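Local coordinates for protein SsfS6 (Streptomyces sp. SF2575, PDB 4FZR) that belongs to the GT-B clan and pairs two Rossmann-like domains, as in erythromycin biosynthesis protein CIII and its relatives, at residues E26-P31 with S151-S156; Y104-L109 with V165-P170; Y207-G212 with T313-S318. One frame throughout, in Å; residues are numbered along the deposited sequence.

Contact 1. Residues E26-P31 with S151-S156; sequences EGFVMP and SIRLAS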
loop_
_atom_site.group_PDB
_atom_site.type_symbol
_atom_site.label_atom_id
_atom_site.label_comp_id
_atom_site.label_asym_id
_atom_site.label_seq_id
_atom_site.Cartn_x
_atom_site.Cartn_y
_atom_site.Cartn_z
ATOM N N GLU A 26 -10.340 -0.901 12.729
ATOM C CA GLU A 26 -9.401 -1.467 11.767
ATOM C C GLU A 26 -10.014 -2.558 10.898
ATOM O O GLU A 26 -9.675 -2.681 9.720
ATOM C CB GLU A 26 -8.169 -2.009 12.493
ATOM C CG GLU A 26 -7.017 -1.023 12.544
ATOM C CD GLU A 26 -5.944 -1.426 13.533
ATOM O OE1 GLU A 26 -5.470 -2.580 13.462
ATOM O OE2 GLU A 26 -5.579 -0.587 14.386
ATOM N N GLY A 27 -10.912 -3.348 11.474
ATOM C CA GLY A 27 -11.517 -4.452 10.752
ATOM C C GLY A 27 -12.435 -3.987 9.640
ATOM O O GLY A 27 -12.791 -4.765 8.757
ATOM N N PHE A 28 -12.818 -2.715 9.681
ATOM C CA PHE A 28 -13.704 -2.152 8.670
ATOM C C PHE A 28 -12.939 -1.279 7.674
ATOM O O PHE A 28 -13.485 -0.861 6.656
ATOM C CB PHE A 28 -14.813 -1.337 9.342
ATOM C CG PHE A 28 -15.686 -2.143 10.266
ATOM C CD1 PHE A 28 -15.909 -3.495 10.040
ATOM C CD2 PHE A 28 -16.283 -1.548 11.364
ATOM C CE1 PHE A 28 -16.713 -4.233 10.895
ATOM C CE2 PHE A 28 -17.085 -2.280 12.220
ATOM C CZ PHE A 28 -17.301 -3.624 11.985
ATOM N N VAL A 29 -11.671 -1.009 7.968
ATOM C CA VAL A 29 -10.858 -0.163 7.106
ATOM C C VAL A 29 -9.902 -0.999 6.258
ATOM O O VAL A 29 -9.841 -0.850 5.040
ATOM C CB VAL A 29 -10.053 0.855 7.931
ATOM C CG1 VAL A 29 -9.107 1.638 7.036
ATOM C CG2 VAL A 29 -10.995 1.799 8.660
HETATM N N MSE A 30 -9.180 -1.899 6.914
HETATM C CA MSE A 30 -8.137 -2.684 6.261
HETATM C C MSE A 30 -8.615 -3.488 5.049
HETATM O O MSE A 30 -7.875 -3.631 4.076
HETATM C CB MSE A 30 -7.481 -3.625 7.277
HETATM C CG MSE A 30 -6.586 -2.913 8.287
HETATM SE SE MSE A 30 -5.733 -4.145 9.548
HETATM C CE MSE A 30 -7.320 -5.085 10.188
ATOM N N PRO A 31 -9.839 -4.032 5.105
ATOM C CA PRO A 31 -10.287 -4.847 3.968
ATOM C C PRO A 31 -10.525 -4.043 2.687
ATOM O O PRO A 31 -10.661 -4.642 1.619
ATOM C CB PRO A 31 -11.602 -5.462 4.469
ATOM C CG PRO A 31 -11.550 -5.340 5.959
ATOM C CD PRO A 31 -10.796 -4.077 6.222
ATOM N N SER A 151 -18.511 -5.784 0.086
ATOM C CA SER A 151 -18.727 -6.592 1.276
ATOM C C SER A 151 -17.381 -7.018 1.847
ATOM O O SER A 151 -16.497 -7.451 1.111
ATOM C CB SER A 151 -19.559 -7.832 0.946
ATOM O OG SER A 151 -19.458 -8.793 1.981
ATOM N N ILE A 152 -17.231 -6.894 3.160
ATOM C CA ILE A 152 -15.998 -7.281 3.828
ATOM C C ILE A 152 -16.277 -8.461 4.757
ATOM O O ILE A 152 -15.512 -8.732 5.684
ATOM C CB ILE A 152 -15.400 -6.097 4.621
ATOM C CG1 ILE A 152 -16.414 -5.571 5.638
ATOM C CG2 ILE A 152 -14.983 -4.972 3.669
ATOM C CD1 ILE A 152 -15.821 -4.659 6.674
ATOM N N ARG A 153 -17.371 -9.167 4.482
ATOM C CA ARG A 153 -17.849 -10.250 5.337
ATOM C C ARG A 153 -18.251 -11.452 4.496
ATOM O O ARG A 153 -18.643 -11.304 3.335
ATOM C CB ARG A 153 -19.061 -9.778 6.144
ATOM C CG ARG A 153 -18.780 -8.563 7.009
ATOM C CD ARG A 153 -20.041 -7.963 7.615
ATOM N NE ARG A 153 -19.729 -6.787 8.426
ATOM C CZ ARG A 153 -19.516 -5.571 7.929
ATOM N NH1 ARG A 153 -19.582 -5.362 6.621
ATOM N NH2 ARG A 153 -19.235 -4.558 8.738
ATOM N N LEU A 154 -18.155 -12.642 5.079
ATOM C CA LEU A 154 -18.654 -13.842 4.422
ATOM C C LEU A 154 -20.155 -13.711 4.239
ATOM O O LEU A 154 -20.697 -14.045 3.186
ATOM C CB LEU A 154 -18.354 -15.084 5.256
ATOM C CG LEU A 154 -17.000 -15.769 5.075
ATOM C CD1 LEU A 154 -16.937 -17.006 5.956
ATOM C CD2 LEU A 154 -16.766 -16.147 3.623
ATOM N N ALA A 155 -20.820 -13.216 5.277
ATOM C CA ALA A 155 -22.263 -13.035 5.246
ATOM C C ALA A 155 -22.638 -11.708 5.891
ATOM O O ALA A 155 -22.253 -11.419 7.024
ATOM C CB ALA A 155 -22.953 -14.183 5.953
ATOM N N SER A 156 -23.386 -10.897 5.151
ATOM C CA SER A 156 -23.808 -9.591 5.635
ATOM C C SER A 156 -25.333 -9.507 5.673
ATOM O O SER A 156 -25.967 -9.218 4.657
ATOM C CB SER A 156 -23.238 -8.488 4.739
ATOM O OG SER A 156 -21.821 -8.541 4.710
#
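Ile-152 holds CG1 between its own backbone N and carbonyl carbon (chi1 57°), and from this stem its two branches part toward different residues of 26-31. CG2, turned to the side of the backbone N, lies 3.5 Å from Pro-31 CB, so the methyl sits against the flank of the proline ring. The longer branch runs on nearly extended and carries CD1 to Phe-28, where it comes 3.6 Å from CD1 of the phenyl ring; the two side chains cross at roughly a right angle. The same methyl also rests 3.7 Å from the carbonyl O of Gly-27. Arg-153 comes to the neighbouring ring atom by a chain that stays extended from CG to NE, leaving its NH2 3.3 Å from Phe-28 CE1. Ring and guanidinium planes are inclined by 39°, an oblique meeting and not a stack. The guanidinium is held chiefly from elsewhere, by salt bridges from NH1 to Glu-130 and from NE to Glu-331 of the C-terminal domain, two carboxylates that probably limit its rotation. At the start of the loop, Ser-151 OG accepts a nearly straight bond from Arg-153 N at 3.3 Å, an ST turn. No hydrogen bond joins 26-31 to 151-156; the contact is mainly apolar, with the buried Ile-152 at its middle. It brings the short helix 26-29, which follows strand 17-21, against the loop after strand 147-150, both beyond the C-terminal ends of parallel strands, where a Rossmann-like domain of a GT-B protein faces its partner domain.

Contact 2. Residues Y104-L109 with V165-P170; sequences YGRLVL and VGELAP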
loop_
_atom_site.group_PDB
_atom_site.type_symbol
_atom_site.label_atom_id
_atom_site.label_comp_id
_atom_site.label_asym_id
_atom_site.label_seq_id
_atom_site.Cartn_x
_atom_site.Cartn_y
_atom_site.Cartn_z
ATOM N N TYR A 104 -24.864 1.672 13.143
ATOM C CA TYR A 104 -24.185 2.057 11.911
ATOM C C TYR A 104 -24.846 3.265 11.253
ATOM O O TYR A 104 -24.186 4.047 10.567
ATOM C CB TYR A 104 -24.149 0.886 10.931
ATOM C CG TYR A 104 -23.126 -0.166 11.283
ATOM C CD1 TYR A 104 -21.768 0.134 11.297
ATOM C CD2 TYR A 104 -23.515 -1.463 11.589
ATOM C CE1 TYR A 104 -20.829 -0.826 11.614
ATOM C CE2 TYR A 104 -22.583 -2.430 11.907
ATOM C CZ TYR A 104 -21.243 -2.108 11.918
ATOM O OH TYR A 104 -20.317 -3.074 12.233
ATOM N N GLY A 105 -26.151 3.411 11.457
ATOM C CA GLY A 105 -26.875 4.550 10.925
ATOM C C GLY A 105 -26.506 5.830 11.652
ATOM O O GLY A 105 -26.451 6.905 11.057
ATOM N N ARG A 106 -26.249 5.714 12.949
ATOM C CA ARG A 106 -25.925 6.878 13.758
ATOM C C ARG A 106 -24.455 7.253 13.614
ATOM O O ARG A 106 -24.072 8.387 13.893
ATOM C CB ARG A 106 -26.272 6.622 15.224
ATOM C CG ARG A 106 -27.758 6.433 15.469
ATOM C CD ARG A 106 -28.104 6.541 16.940
ATOM N NE ARG A 106 -27.644 5.392 17.716
ATOM C CZ ARG A 106 -28.322 4.254 17.849
ATOM N NH1 ARG A 106 -29.494 4.094 17.246
ATOM N NH2 ARG A 106 -27.823 3.268 18.580
ATOM N N LEU A 107 -23.636 6.296 13.187
ATOM C CA LEU A 107 -22.234 6.568 12.890
ATOM C C LEU A 107 -22.147 7.563 11.742
ATOM O O LEU A 107 -21.245 8.399 11.695
ATOM C CB LEU A 107 -21.498 5.278 12.522
ATOM C CG LEU A 107 -20.089 5.440 11.941
ATOM C CD1 LEU A 107 -19.187 6.211 12.895
ATOM C CD2 LEU A 107 -19.485 4.081 11.604
ATOM N N VAL A 108 -23.097 7.468 10.818
ATOM C CA VAL A 108 -23.157 8.370 9.678
ATOM C C VAL A 108 -23.308 9.821 10.123
ATOM O O VAL A 108 -22.737 10.728 9.516
ATOM C CB VAL A 108 -24.342 8.022 8.770
ATOM C CG1 VAL A 108 -24.416 8.995 7.606
ATOM C CG2 VAL A 108 -24.216 6.593 8.270
ATOM N N LEU A 109 -24.079 10.030 11.187
ATOM C CA LEU A 109 -24.377 11.369 11.686
ATOM C C LEU A 109 -23.134 12.058 12.235
ATOM O O LEU A 109 -23.042 13.285 12.239
ATOM C CB LEU A 109 -25.441 11.296 12.782
ATOM C CG LEU A 109 -26.771 10.638 12.408
ATOM C CD1 LEU A 109 -27.762 10.727 13.562
ATOM C CD2 LEU A 109 -27.345 11.276 11.160
ATOM N N VAL A 165 -30.564 2.002 7.031
ATOM C CA VAL A 165 -31.234 2.912 6.111
ATOM C C VAL A 165 -32.434 3.546 6.803
ATOM O O VAL A 165 -32.670 4.747 6.680
ATOM C CB VAL A 165 -31.705 2.186 4.837
ATOM C CG1 VAL A 165 -32.571 3.108 3.991
ATOM C CG2 VAL A 165 -30.507 1.687 4.033
ATOM N N GLY A 166 -33.184 2.726 7.535
ATOM C CA GLY A 166 -34.313 3.200 8.314
ATOM C C GLY A 166 -33.942 4.346 9.235
ATOM O O GLY A 166 -34.561 5.408 9.199
ATOM N N GLU A 167 -32.926 4.126 10.062
ATOM C CA GLU A 167 -32.461 5.134 11.012
ATOM C C GLU A 167 -32.095 6.455 10.324
ATOM O O GLU A 167 -32.152 7.522 10.937
ATOM C CB GLU A 167 -31.254 4.599 11.791
ATOM C CG GLU A 167 -30.765 5.508 12.911
ATOM C CD GLU A 167 -31.629 5.425 14.157
ATOM O OE1 GLU A 167 -32.776 4.939 14.059
ATOM O OE2 GLU A 167 -31.157 5.842 15.237
ATOM N N LEU A 168 -31.732 6.382 9.048
ATOM C CA LEU A 168 -31.330 7.572 8.300
ATOM C C LEU A 168 -32.491 8.193 7.524
ATOM O O LEU A 168 -32.277 9.025 6.639
ATOM C CB LEU A 168 -30.198 7.221 7.332
ATOM C CG LEU A 168 -28.834 6.949 7.966
ATOM C CD1 LEU A 168 -27.846 6.525 6.895
ATOM C CD2 LEU A 168 -28.337 8.181 8.712
ATOM N N ALA A 169 -33.715 7.803 7.868
ATOM C CA ALA A 169 -34.895 8.244 7.128
ATOM C C ALA A 169 -34.950 9.763 6.948
ATOM O O ALA A 169 -35.192 10.245 5.842
ATOM C CB ALA A 169 -36.174 7.726 7.793
ATOM N N PRO A 170 -34.719 10.526 8.031
ATOM C CA PRO A 170 -34.782 11.988 7.913
ATOM C C PRO A 170 -33.761 12.575 6.936
ATOM O O PRO A 170 -34.128 13.421 6.121
ATOM C CB PRO A 170 -34.487 12.467 9.338
ATOM C CG PRO A 170 -34.849 11.323 10.208
ATOM C CD PRO A 170 -34.492 10.102 9.424
#
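Arg-106 and Glu-167 form a salt bridge through one hydrogen bond, from Arg-106 NH1 to Glu-167 OE2 at 3.1 Å, with an N-H...O angle of 159°. The oxygen lies at the edge of the guanidinium, practically in its plane, yet the donor approaches from above the carboxylate plane, 55° out of it, so the two flat groups are steeply turned and do not pair as a two-pronged bridge. A bend in Glu-167 (chi2 78°) folds the carboxylate back over the arginine stem, where OE2 also comes 3.5 Å from Arg-106 CG. The arginine, itself bent at chi3, spends NE on the carbonyl of Val-77, a second bond that helps to fix how the guanidinium is turned. Between the two helices the backbones draw close where Gly-105 CA lies 5.6 Å from Glu-167 CA; with no side chain on the glycine, the stem of the glutamate can settle against the helix. Next to it Leu-168 lays CD2 3.3 Å from Gly-105 O. Its CD1 meets CG2 of Val-108 at 3.9 Å, while Leu-168 CD2 and Leu-109 CD2 are 4.1 Å apart, the two leucines sliding past each other in opposite directions. Leu-168 is both the first residue to leave helix 158-167 and the N-cap of helix 169-173, so the apolar part of the contact falls at the break between them. This break packs against the long helix 93-122, which on its Val-108 side also packs on helix 135-143, while Leu-168 touches Phe-180 on the way to strand 185-188.

Contact 3. Residues Y207-G212 with T313-S318; sequences YVPYNG and TLTCLS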
loop_
_atom_site.group_PDB
_atom_site.type_symbol
_atom_site.label_atom_id
_atom_site.label_comp_id
_atom_site.label_asym_id
_atom_site.label_seq_id
_atom_site.Cartn_x
_atom_site.Cartn_y
_atom_site.Cartn_z
ATOM N N TYR A 207 -10.877 -12.376 -2.403
ATOM C CA TYR A 207 -10.442 -11.650 -1.220
ATOM C C TYR A 207 -8.930 -11.690 -1.093
ATOM O O TYR A 207 -8.349 -12.748 -0.858
ATOM C CB TYR A 207 -11.068 -12.249 0.033
ATOM C CG TYR A 207 -10.675 -11.550 1.311
ATOM C CD1 TYR A 207 -11.338 -10.401 1.726
ATOM C CD2 TYR A 207 -9.651 -12.043 2.109
ATOM C CE1 TYR A 207 -10.990 -9.761 2.900
ATOM C CE2 TYR A 207 -9.298 -11.411 3.288
ATOM C CZ TYR A 207 -9.970 -10.271 3.678
ATOM O OH TYR A 207 -9.624 -9.632 4.847
ATOM N N VAL A 208 -8.297 -10.534 -1.264
ATOM C CA VAL A 208 -6.862 -10.412 -1.048
ATOM C C VAL A 208 -6.645 -9.908 0.379
ATOM O O VAL A 208 -7.107 -8.822 0.736
ATOM C CB VAL A 208 -6.214 -9.460 -2.069
ATOM C CG1 VAL A 208 -4.748 -9.211 -1.720
ATOM C CG2 VAL A 208 -6.347 -10.028 -3.481
ATOM N N PRO A 209 -5.964 -10.709 1.212
ATOM C CA PRO A 209 -5.815 -10.335 2.624
ATOM C C PRO A 209 -4.947 -9.098 2.846
ATOM O O PRO A 209 -3.873 -8.975 2.249
ATOM C CB PRO A 209 -5.136 -11.563 3.247
ATOM C CG PRO A 209 -5.355 -12.680 2.274
ATOM C CD PRO A 209 -5.404 -12.041 0.929
ATOM N N TYR A 210 -5.422 -8.184 3.687
ATOM C CA TYR A 210 -4.555 -7.160 4.249
ATOM C C TYR A 210 -4.786 -7.035 5.750
ATOM O O TYR A 210 -5.826 -6.551 6.194
ATOM C CB TYR A 210 -4.760 -5.801 3.581
ATOM C CG TYR A 210 -3.847 -4.749 4.168
ATOM C CD1 TYR A 210 -2.482 -4.762 3.900
ATOM C CD2 TYR A 210 -4.341 -3.764 5.013
ATOM C CE1 TYR A 210 -1.639 -3.818 4.447
ATOM C CE2 TYR A 210 -3.504 -2.813 5.563
ATOM C CZ TYR A 210 -2.155 -2.845 5.275
ATOM O OH TYR A 210 -1.318 -1.903 5.824
ATOM N N ASN A 211 -3.798 -7.468 6.525
ATOM C CA ASN A 211 -3.887 -7.420 7.977
ATOM C C ASN A 211 -2.696 -6.675 8.570
ATOM O O ASN A 211 -2.554 -6.593 9.792
ATOM C CB ASN A 211 -3.921 -8.835 8.563
ATOM C CG ASN A 211 -4.724 -9.811 7.716
ATOM O OD1 ASN A 211 -4.161 -10.573 6.932
ATOM N ND2 ASN A 211 -6.041 -9.803 7.881
ATOM N N GLY A 212 -1.854 -6.116 7.704
ATOM C CA GLY A 212 -0.532 -5.662 8.098
ATOM C C GLY A 212 -0.486 -4.310 8.783
ATOM O O GLY A 212 -1.397 -3.498 8.629
ATOM N N THR A 313 -11.174 -14.538 9.383
ATOM C CA THR A 313 -11.886 -15.658 8.783
ATOM C C THR A 313 -11.549 -15.773 7.304
ATOM O O THR A 313 -11.126 -16.829 6.834
ATOM C CB THR A 313 -13.405 -15.487 8.917
ATOM O OG1 THR A 313 -13.777 -15.559 10.297
ATOM C CG2 THR A 313 -14.140 -16.574 8.141
ATOM N N LEU A 314 -11.738 -14.678 6.577
ATOM C CA LEU A 314 -11.489 -14.666 5.141
ATOM C C LEU A 314 -10.016 -14.901 4.825
ATOM O O LEU A 314 -9.688 -15.503 3.803
ATOM C CB LEU A 314 -11.980 -13.353 4.528
ATOM C CG LEU A 314 -13.504 -13.271 4.429
ATOM C CD1 LEU A 314 -13.963 -11.831 4.389
ATOM C CD2 LEU A 314 -13.991 -14.017 3.198
ATOM N N THR A 315 -9.131 -14.449 5.710
ATOM C CA THR A 315 -7.701 -14.661 5.518
ATOM C C THR A 315 -7.383 -16.155 5.575
ATOM O O THR A 315 -6.697 -16.690 4.701
ATOM C CB THR A 315 -6.856 -13.921 6.579
ATOM O OG1 THR A 315 -7.140 -12.519 6.537
ATOM C CG2 THR A 315 -5.370 -14.123 6.320
ATOM N N CYS A 316 -7.888 -16.823 6.609
ATOM C CA CYS A 316 -7.703 -18.266 6.776
ATOM C C CYS A 316 -8.294 -19.056 5.612
ATOM O O CYS A 316 -7.663 -19.975 5.093
ATOM C CB CYS A 316 -8.349 -18.730 8.080
ATOM S SG CYS A 316 -7.532 -18.121 9.565
ATOM N N LEU A 317 -9.513 -18.702 5.217
ATOM C CA LEU A 317 -10.156 -19.331 4.068
ATOM C C LEU A 317 -9.287 -19.219 2.818
ATOM O O LEU A 317 -9.044 -20.217 2.137
ATOM C CB LEU A 317 -11.536 -18.711 3.804
ATOM C CG LEU A 317 -12.733 -19.258 4.589
ATOM C CD1 LEU A 317 -14.026 -18.623 4.094
ATOM C CD2 LEU A 317 -12.807 -20.772 4.479
ATOM N N SER A 318 -8.811 -18.014 2.518
ATOM C CA SER A 318 -8.066 -17.784 1.282
ATOM C C SER A 318 -6.710 -18.485 1.294
ATOM O O SER A 318 -6.125 -18.747 0.244
ATOM C CB SER A 318 -7.898 -16.283 1.021
ATOM O OG SER A 318 -6.697 -15.765 1.572
#
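Tyr-207 directs its CB toward helix 310-318 of the C-terminal domain, from the segment that follows the last strand of the N-terminal sheet; the pair thus spans the two Rossmann-like halves of the GT-B fold. With CG anti to the backbone N (chi1 -180°), the ring extends across Leu-314. CG is 3.9 Å from Leu-314 CB, and further along the ring CE2 comes within 3.5 Å of that same carbon, while CE1, on the other side, meets Leu-314 CD1 at 3.9 Å. Leu-314 CB stands almost straight above the ring centre, 3.6 Å from the centroid and 14° off the normal: a CH-pi contact over one face. At the tip, the phenol OH lies near Thr-315 OG1, 4.2 Å off. Met-382 of helix 370-382 also touches the tyrosine, so the ring is packed against two helices of the other domain.

Thr-315 OG1 is the polar centre of the contact. It receives Asn-211 ND2 at 3.2 Å with an N-H...O angle of 153°, lying close to the plane of the amide, and it is also hydrogen-bonded to Gly-311 O, one turn back in its own helix. The hydroxyl therefore ties the interdomain segment to the helix while remaining fastened to the helix backbone. Asn-211 and Pro-209 in turn pack on Ser-295 of helix 294-297, and Tyr-210, whose CB points the other way, touches Gly-62 of the second subunit. Between Tyr-207 and Asn-211 in the chain, Pro-209 packs on the last turn of the helix: Pro-209 CG lies 3.4 Å from Ser-318 OG, and that same hydroxyl donates to Thr-315 O at 3.3 Å.

Overall arrangement
From the N terminus, residues 26-31 open contact 1 and 104-109 open contact 2 before either is closed: 151-156 closes the first loop and 165-170 the second, so the two cross along the chain. Both lie within the N-terminal domain, and they touch where Tyr-104 OH meets the ring of Phe-28. Contact 3 follows in series, opening at 207-212 and closing at 313-318; it alone of the three bridges the two domains. Its helix nevertheless reaches contact 1, since Leu-314 packs on Leu-154. Contact 1 thus lies between its neighbours, whereas contacts 2 and 3, with centres about 29 Å apart, do not meet.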